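Local coordinates for putative phosphomethylpyrimidine kinase (Bacteroides thetaiotaomicron, PDB 3MBH), which binds pyridoxal and, as a member of the ribokinase clan, probably phosphorylates it with ATP as the phosphate donor, at residues Lys8-Val13 and Ser234-Asp239; Ile30-Ser33 and Gln37-Pro40; Tyr152-Pro157 and Ser175-Gln180. All coordinates share one frame; numbering follows the deposited sequence. Where two conformers were deposited one is given.

Contact 1: Lys8-Val13 and Ser234-Asp239; sequences KKIAAV and SLMQGD
Lys8 and Met236 mark where the start of strand 9-17 and the end of helix 223-236 come closest, with 8.8 Å between their CA atoms. That spacing is too wide for backbone bonding, and the two segments meet through side chains alone. The chain leaves the helix just past Met236 in a Schellman motif: Gly238 N bonds Leu235 O and Asp239 N bonds Ser234 O, the latter at 2.9 Å. Gly238 holds the turn with phi 89°, a positive value readily taken by glycine, which has no CB. The polar ends of Ser234 and Asp239 lock the same turn. Ser234 OG donates to Asp239 OD2 over 2.8 Å, reaching the anti side of the carboxylate, and Arg247 forms a salt bridge to that oxygen.

Across the contact, Ile10 and Met236 reach toward each other tip to tip. Met236 is a selenomethionine whose chain runs straight through CG and then bends at chi3 (80°), which lays CE back beside Ile10 CG1 at 3.8 Å. SE lies 3.3 Å from Ile10 CD1. Lys8 adds only its aliphatic base, CB being 4.1 Å from Met236 CE. Met236 and Lys8 were each deposited in two conformers, so the exact values of all three distances are doubtful. The lysine chain kinks at chi2 (-41°) and carries NZ away to Lys6 O. Phe36 and Ala80 also touch Met236, while Leu31 of helix 24-33 packs on Ile10.

A branched residue suits the strand and a long, pliable one suits the helix end, because together they bridge a wide gap between backbones. With no polar bond crossing it, the join between helix and sheet rests on dispersion and on the exclusion of water, while charged groups are kept to the margins.

Contact 2: Ile30-Ser33 and Gln37-Pro40; sequences ILSS and QVCP
Leu31 and Val38 bring the last turn of helix 24-33 against strand 37-40, the second strand of a beta-alpha-beta unit that begins with strand 9-17. The two side chains cross at about a right angle. Val38 does the touching with one branch: CG2 presses on Leu31 CB at 3.5 Å, tighter than an ordinary van der Waals contact, and lies 4.1 Å from Leu31 CD1. With chi1 at 174°, CG2 stands beside its own backbone N, on the side of the helix, while CG1 takes the place anti to that N and packs against Ala12 of the neighbouring strand. Beta-branching therefore lets one residue fill two directions at once.

Ser32 supplies the polar half. Its OG, swung to the side of its own N by a chi1 of -53°, bonds Ile28 O one turn back. The same oxygen accepts from a water at 2.9 Å, and that water accepts in turn from Val38 N, also at 2.9 Å. A small hydroxyl suits this site, since it fits against the helix and can donate to Ile28 O and still accept from the water. Pro29 of a neighbouring subunit packs on Ser32.

Gln37 and Cys39 make the backbone bonds to strand 9-17; Val38 N, at the opposite edge of the strand, is met by the water, which satisfies this buried amide. Close apolar packing thus joins helix to strand, and a single water supplies the polar link between them.

Contact 3: Tyr152-Pro157 and Ser175-Gln180; sequences YLLDEP and SDKGPQ
The contact lies where helix 147-154 ends in a Schellman motif, with Leu154 beside Lys177, which lies just beyond helix 164-176; these two consecutive helices belong to the alpha/beta fold of the ribokinase clan. Asp155 takes a positive phi of 57° to turn the chain out of the first helix, and its N bonds Tyr152 O at 3.2 Å. Its carboxylate makes a salt bridge to Arg134 of helix 127-136.

Across the contact, Leu154 and Lys177 cross obliquely. The lysine chain, extended beyond CG, carries NZ to 4.1 Å from Leu154 CD2. The ammonium also lies 4.4 Å from Leu153 O, too far for a hydrogen bond; that carbonyl takes a weak one from Arg134 NE instead, although a second positive charge near the carbonyl end of the helix is probably mildly favourable. A lysine suits this partly open margin: its long chain brings the terminal nitrogen over the leucine methyl, and the residue as a whole is exposed. Leu154 meanwhile turns to Tyr170 and Leu174, and Leu153 packs inward on Met133.

On the second side, Gly178 leaves the helix with a phi of 155°, a positive value readily taken by glycine, which has no CB. Ser175 fastens this exit: its OG donates to Pro179 O over 2.7 Å, in the carbonyl plane, at a C=O to donor angle of 159°.

Overall arrangement
Contacts 1 and 2 are buried and are linked through neighbouring strands 9-17 and 37-40: Ile10 N bonds Gln37 O, Ile10 O takes Cys39 N, and Ile10 CD1 also meets Leu31 CD1, joining the two into continuous packing. Their centres are 9 Å apart. Contact 3 is partly exposed and lies on the far side of the chain's centre from contact 2, 28 Å between centres, joining the ends of two consecutive helices without touching the strands of the others. The chemistry follows the place: contact 1 is wholly apolar across its gap, contact 2 adds a bridging water for a buried amide, and contact 3 pairs leucine with a lysine at the solvent margin. Helix-ending turns recur in contacts 1 and 3.

Contact 1: Lys8-Val13 and Ser234-Asp239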
loop_
_atom_site.group_PDB
_atom_site.type_symbol
_atom_site.label_atom_id
_atom_site.label_comp_id
_atom_site.label_asym_id
_atom_site.label_seq_id
_atom_site.Cartn_x
_atom_site.Cartn_y
_atom_site.Cartn_z
ATOM N N LYS A 8 8.860 -14.798 14.394
ATOM C CA LYS A 8 9.050 -14.915 15.849
ATOM C C LYS A 8 7.728 -15.265 16.554
ATOM O O LYS A 8 6.644 -14.952 16.052
ATOM C CB LYS A 8 9.673 -13.625 16.424
ATOM C CG LYS A 8 10.962 -13.119 15.674
ATOM C CD LYS A 8 11.890 -14.250 15.297
ATOM C CE LYS A 8 13.243 -13.783 14.632
ATOM N NZ LYS A 8 13.168 -13.495 13.139
ATOM N N LYS A 9 7.835 -15.944 17.698
ATOM C CA LYS A 9 6.686 -16.408 18.460
ATOM C C LYS A 9 6.586 -15.695 19.822
ATOM O O LYS A 9 7.584 -15.532 20.562
ATOM C CB LYS A 9 6.749 -17.923 18.719
ATOM C CG LYS A 9 6.941 -18.841 17.522
ATOM C CD LYS A 9 6.799 -20.320 17.979
ATOM C CE LYS A 9 7.894 -21.190 17.497
ATOM N NZ LYS A 9 7.847 -21.525 16.026
ATOM N N ILE A 10 5.379 -15.292 20.141
ATOM C CA ILE A 10 5.064 -14.653 21.410
ATOM C C ILE A 10 4.096 -15.489 22.207
ATOM O O ILE A 10 2.988 -15.760 21.727
ATOM C CB ILE A 10 4.452 -13.268 21.159
ATOM C CG1 ILE A 10 5.419 -12.429 20.316
ATOM C CG2 ILE A 10 4.125 -12.592 22.488
ATOM C CD1 ILE A 10 4.838 -11.102 19.811
ATOM N N ALA A 11 4.466 -15.900 23.411
ATOM C CA ALA A 11 3.515 -16.580 24.272
ATOM C C ALA A 11 2.653 -15.464 24.936
ATOM O O ALA A 11 3.198 -14.587 25.609
ATOM C CB ALA A 11 4.251 -17.458 25.337
ATOM N N ALA A 12 1.329 -15.535 24.758
ATOM C CA ALA A 12 0.391 -14.546 25.217
ATOM C C ALA A 12 -0.431 -15.095 26.380
ATOM O O ALA A 12 -1.293 -15.966 26.198
ATOM C CB ALA A 12 -0.522 -14.071 24.060
ATOM N N VAL A 13 -0.114 -14.623 27.576
ATOM C CA VAL A 13 -0.729 -15.073 28.843
ATOM C C VAL A 13 -1.840 -14.052 29.245
ATOM O O VAL A 13 -1.606 -13.121 29.996
ATOM C CB VAL A 13 0.334 -15.274 29.970
ATOM C CG1 VAL A 13 -0.322 -15.997 31.171
ATOM C CG2 VAL A 13 1.603 -16.029 29.406
ATOM N N SER A 234 6.305 -3.334 18.418
ATOM C CA SER A 234 7.230 -2.292 17.954
ATOM C C SER A 234 8.645 -2.553 18.483
ATOM O O SER A 234 9.634 -2.436 17.726
ATOM C CB SER A 234 6.660 -0.909 18.340
ATOM O OG SER A 234 7.616 0.124 18.376
ATOM N N LEU A 235 8.761 -2.882 19.771
ATOM C CA LEU A 235 10.087 -3.200 20.365
ATOM C C LEU A 235 10.668 -4.452 19.674
ATOM O O LEU A 235 11.828 -4.468 19.319
ATOM C CB LEU A 235 9.998 -3.378 21.880
ATOM C CG LEU A 235 9.631 -2.118 22.722
ATOM C CD1 LEU A 235 9.439 -2.460 24.184
ATOM C CD2 LEU A 235 10.720 -0.982 22.540
HETATM N N MSE A 236 9.839 -5.471 19.449
HETATM C CA MSE A 236 10.316 -6.664 18.738
HETATM C C MSE A 236 10.704 -6.398 17.298
HETATM O O MSE A 236 11.548 -7.095 16.767
HETATM C CB MSE A 236 9.293 -7.773 18.796
HETATM C CG MSE A 236 9.117 -8.302 20.199
HETATM SE SE MSE A 236 7.778 -9.684 20.241
HETATM C CE MSE A 236 8.877 -11.137 19.610
ATOM N N GLN A 237 10.132 -5.367 16.673
ATOM C CA GLN A 237 10.596 -4.960 15.348
ATOM C C GLN A 237 11.925 -4.115 15.397
ATOM O O GLN A 237 12.436 -3.698 14.374
ATOM C CB GLN A 237 9.509 -4.204 14.578
ATOM C CG GLN A 237 8.352 -5.060 14.169
ATOM C CD GLN A 237 7.262 -4.262 13.525
ATOM O OE1 GLN A 237 7.327 -3.036 13.525
ATOM N NE2 GLN A 237 6.246 -4.944 12.964
ATOM N N GLY A 238 12.461 -3.855 16.587
ATOM C CA GLY A 238 13.691 -3.050 16.732
ATOM C C GLY A 238 13.438 -1.551 16.852
ATOM O O GLY A 238 14.382 -0.757 16.697
ATOM N N ASP A 239 12.191 -1.124 17.078
ATOM C CA ASP A 239 11.940 0.318 17.236
ATOM C C ASP A 239 12.499 0.737 18.600
ATOM O O ASP A 239 12.566 -0.069 19.541
ATOM C CB ASP A 239 10.463 0.683 17.154
ATOM C CG ASP A 239 9.817 0.337 15.811
ATOM O OD1 ASP A 239 10.530 0.006 14.861
ATOM O OD2 ASP A 239 8.551 0.311 15.745
#

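Contact 2: Ile30-Ser33 and Gln37-Pro40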
loop_
_atom_site.group_PDB
_atom_site.type_symbol
_atom_site.label_atom_id
_atom_site.label_comp_id
_atom_site.label_asym_id
_atom_site.label_seq_id
_atom_site.Cartn_x
_atom_site.Cartn_y
_atom_site.Cartn_z
ATOM N N ILE A 30 -3.437 -7.830 16.581
ATOM C CA ILE A 30 -2.407 -6.790 16.493
ATOM C C ILE A 30 -1.024 -7.422 16.221
ATOM O O ILE A 30 -0.354 -7.080 15.245
ATOM C CB ILE A 30 -2.363 -5.960 17.743
ATOM C CG1 ILE A 30 -3.651 -5.110 17.809
ATOM C CG2 ILE A 30 -1.020 -5.096 17.769
ATOM C CD1 ILE A 30 -3.761 -4.194 19.081
ATOM N N LEU A 31 -0.608 -8.357 17.060
ATOM C CA LEU A 31 0.724 -8.916 16.919
ATOM C C LEU A 31 0.828 -9.745 15.625
ATOM O O LEU A 31 1.848 -9.687 14.990
ATOM C CB LEU A 31 1.180 -9.705 18.171
ATOM C CG LEU A 31 1.460 -8.838 19.422
ATOM C CD1 LEU A 31 1.576 -9.664 20.683
ATOM C CD2 LEU A 31 2.734 -7.970 19.225
ATOM N N SER A 32 -0.213 -10.505 15.230
ATOM C CA SER A 32 -0.172 -11.210 13.950
ATOM C C SER A 32 0.029 -10.209 12.799
ATOM O O SER A 32 0.827 -10.453 11.902
ATOM C CB SER A 32 -1.468 -11.945 13.635
ATOM O OG SER A 32 -1.856 -12.796 14.683
ATOM N N SER A 33 -0.722 -9.110 12.820
ATOM C CA SER A 33 -0.602 -8.055 11.804
ATOM C C SER A 33 0.822 -7.516 11.777
ATOM O O SER A 33 1.373 -7.259 10.712
ATOM C CB SER A 33 -1.610 -6.929 12.066
ATOM O OG SER A 33 -2.938 -7.435 11.976
ATOM N N GLN A 37 3.813 -14.610 15.359
ATOM C CA GLN A 37 2.852 -15.641 15.733
ATOM C C GLN A 37 2.567 -15.539 17.251
ATOM O O GLN A 37 3.500 -15.484 18.036
ATOM C CB GLN A 37 3.383 -17.050 15.411
ATOM C CG GLN A 37 2.391 -18.112 15.850
ATOM C CD GLN A 37 2.856 -19.535 15.519
ATOM O OE1 GLN A 37 3.979 -19.741 15.148
ATOM N NE2 GLN A 37 1.947 -20.494 15.612
ATOM N N VAL A 38 1.293 -15.486 17.623
ATOM C CA VAL A 38 0.860 -15.396 18.990
ATOM C C VAL A 38 0.355 -16.781 19.396
ATOM O O VAL A 38 -0.498 -17.388 18.709
ATOM C CB VAL A 38 -0.261 -14.410 19.143
ATOM C CG1 VAL A 38 -0.809 -14.419 20.555
ATOM C CG2 VAL A 38 0.194 -13.016 18.680
ATOM N N CYS A 39 0.925 -17.281 20.479
ATOM C CA CYS A 39 0.640 -18.592 21.035
ATOM C C CYS A 39 -0.022 -18.378 22.381
ATOM O O CYS A 39 0.652 -18.103 23.395
ATOM C CB CYS A 39 1.906 -19.387 21.189
ATOM S SG CYS A 39 2.702 -19.805 19.670
ATOM N N PRO A 40 -1.348 -18.527 22.425
ATOM C CA PRO A 40 -2.078 -18.235 23.661
ATOM C C PRO A 40 -1.888 -19.274 24.781
ATOM O O PRO A 40 -1.967 -20.500 24.516
ATOM C CB PRO A 40 -3.547 -18.231 23.233
ATOM C CG PRO A 40 -3.576 -19.045 21.951
ATOM C CD PRO A 40 -2.232 -18.875 21.303
HETATM O O HOH W 1 -0.610 -15.262 15.389
#

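Contact 3: Tyr152-Pro157 and Ser175-Gln180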
loop_
_atom_site.group_PDB
_atom_site.type_symbol
_atom_site.label_atom_id
_atom_site.label_comp_id
_atom_site.label_asym_id
_atom_site.label_seq_id
_atom_site.Cartn_x
_atom_site.Cartn_y
_atom_site.Cartn_z
ATOM N N TYR A 152 -1.387 0.942 43.052
ATOM C CA TYR A 152 -1.548 -0.401 43.648
ATOM C C TYR A 152 -0.196 -1.136 43.748
ATOM O O TYR A 152 0.133 -1.699 44.781
ATOM C CB TYR A 152 -2.562 -1.230 42.868
ATOM C CG TYR A 152 -3.993 -0.922 43.281
ATOM C CD1 TYR A 152 -4.438 -1.175 44.590
ATOM C CD2 TYR A 152 -4.904 -0.373 42.379
ATOM C CE1 TYR A 152 -5.769 -0.884 44.951
ATOM C CE2 TYR A 152 -6.193 -0.058 42.744
ATOM C CZ TYR A 152 -6.618 -0.312 44.023
ATOM O OH TYR A 152 -7.923 -0.021 44.353
ATOM N N LEU A 153 0.625 -1.052 42.709
ATOM C CA LEU A 153 1.934 -1.701 42.722
ATOM C C LEU A 153 2.871 -1.079 43.760
ATOM O O LEU A 153 3.582 -1.806 44.440
ATOM C CB LEU A 153 2.596 -1.671 41.363
ATOM C CG LEU A 153 1.950 -2.562 40.315
ATOM C CD1 LEU A 153 2.416 -2.275 38.906
ATOM C CD2 LEU A 153 2.174 -4.030 40.704
ATOM N N LEU A 154 2.861 0.250 43.891
ATOM C CA LEU A 154 3.702 0.921 44.875
ATOM C C LEU A 154 3.110 0.906 46.308
ATOM O O LEU A 154 3.773 1.336 47.239
ATOM C CB LEU A 154 3.961 2.349 44.425
ATOM C CG LEU A 154 4.812 2.512 43.168
ATOM C CD1 LEU A 154 5.009 3.965 42.856
ATOM C CD2 LEU A 154 6.162 1.837 43.328
ATOM N N ASP A 155 1.877 0.421 46.471
ATOM C CA ASP A 155 1.195 0.384 47.754
ATOM C C ASP A 155 1.132 1.791 48.319
ATOM O O ASP A 155 1.581 2.031 49.421
ATOM C CB ASP A 155 1.907 -0.578 48.729
ATOM C CG ASP A 155 1.040 -0.981 49.925
ATOM O OD1 ASP A 155 -0.166 -1.295 49.742
ATOM O OD2 ASP A 155 1.582 -1.038 51.060
ATOM N N GLU A 156 0.601 2.710 47.529
ATOM C CA GLU A 156 0.381 4.081 47.922
ATOM C C GLU A 156 -1.011 4.483 47.436
ATOM O O GLU A 156 -1.499 3.963 46.441
ATOM C CB GLU A 156 1.404 5.000 47.282
ATOM C CG GLU A 156 2.829 4.784 47.727
ATOM C CD GLU A 156 3.091 5.289 49.133
ATOM O OE1 GLU A 156 2.961 6.512 49.361
ATOM O OE2 GLU A 156 3.434 4.474 50.022
ATOM N N PRO A 157 -1.654 5.432 48.120
ATOM C CA PRO A 157 -3.008 5.793 47.711
ATOM C C PRO A 157 -3.010 6.497 46.360
ATOM O O PRO A 157 -2.068 7.233 46.044
ATOM C CB PRO A 157 -3.483 6.759 48.805
ATOM C CG PRO A 157 -2.423 6.804 49.826
ATOM C CD PRO A 157 -1.188 6.173 49.303
ATOM N N SER A 175 11.340 0.652 38.262
ATOM C CA SER A 175 12.472 0.034 37.542
ATOM C C SER A 175 13.453 -0.631 38.515
ATOM O O SER A 175 14.024 -1.666 38.224
ATOM C CB SER A 175 13.230 1.045 36.731
ATOM O OG SER A 175 14.313 0.409 36.092
ATOM N N ASP A 176 13.606 -0.043 39.681
ATOM C CA ASP A 176 14.441 -0.652 40.734
ATOM C C ASP A 176 13.959 -2.044 41.120
ATOM O O ASP A 176 14.741 -2.858 41.546
ATOM C CB ASP A 176 14.483 0.250 41.945
ATOM C CG ASP A 176 15.335 1.508 41.710
ATOM O OD1 ASP A 176 16.090 1.611 40.717
ATOM O OD2 ASP A 176 15.227 2.414 42.542
ATOM N N LYS A 177 12.687 -2.348 40.886
ATOM C CA LYS A 177 12.172 -3.640 41.253
ATOM C C LYS A 177 12.473 -4.738 40.271
ATOM O O LYS A 177 12.215 -5.900 40.577
ATOM C CB LYS A 177 10.678 -3.525 41.525
ATOM C CG LYS A 177 10.452 -3.075 42.944
ATOM C CD LYS A 177 9.195 -2.311 43.144
ATOM C CE LYS A 177 9.291 -1.651 44.547
ATOM N NZ LYS A 177 7.954 -1.406 45.141
ATOM N N GLY A 178 13.012 -4.380 39.104
ATOM C CA GLY A 178 13.290 -5.353 38.042
ATOM C C GLY A 178 13.332 -4.762 36.636
ATOM O O GLY A 178 14.340 -4.839 35.988
ATOM N N PRO A 179 12.225 -4.166 36.175
ATOM C CA PRO A 179 12.063 -3.856 34.779
ATOM C C PRO A 179 12.979 -2.788 34.264
ATOM O O PRO A 179 13.092 -1.741 34.889
ATOM C CB PRO A 179 10.607 -3.375 34.692
ATOM C CG PRO A 179 9.950 -3.985 35.842
ATOM C CD PRO A 179 10.949 -4.136 36.903
ATOM N N GLN A 180 13.622 -3.057 33.124
ATOM C CA GLN A 180 14.469 -2.077 32.482
ATOM C C GLN A 180 13.615 -0.940 31.926
ATOM O O GLN A 180 14.040 0.184 31.910
ATOM C CB GLN A 180 15.284 -2.750 31.375
ATOM C CG GLN A 180 16.109 -1.740 30.508
ATOM C CD GLN A 180 16.600 -2.343 29.193
ATOM O OE1 GLN A 180 17.075 -3.501 29.154
ATOM N NE2 GLN A 180 16.488 -1.562 28.106
#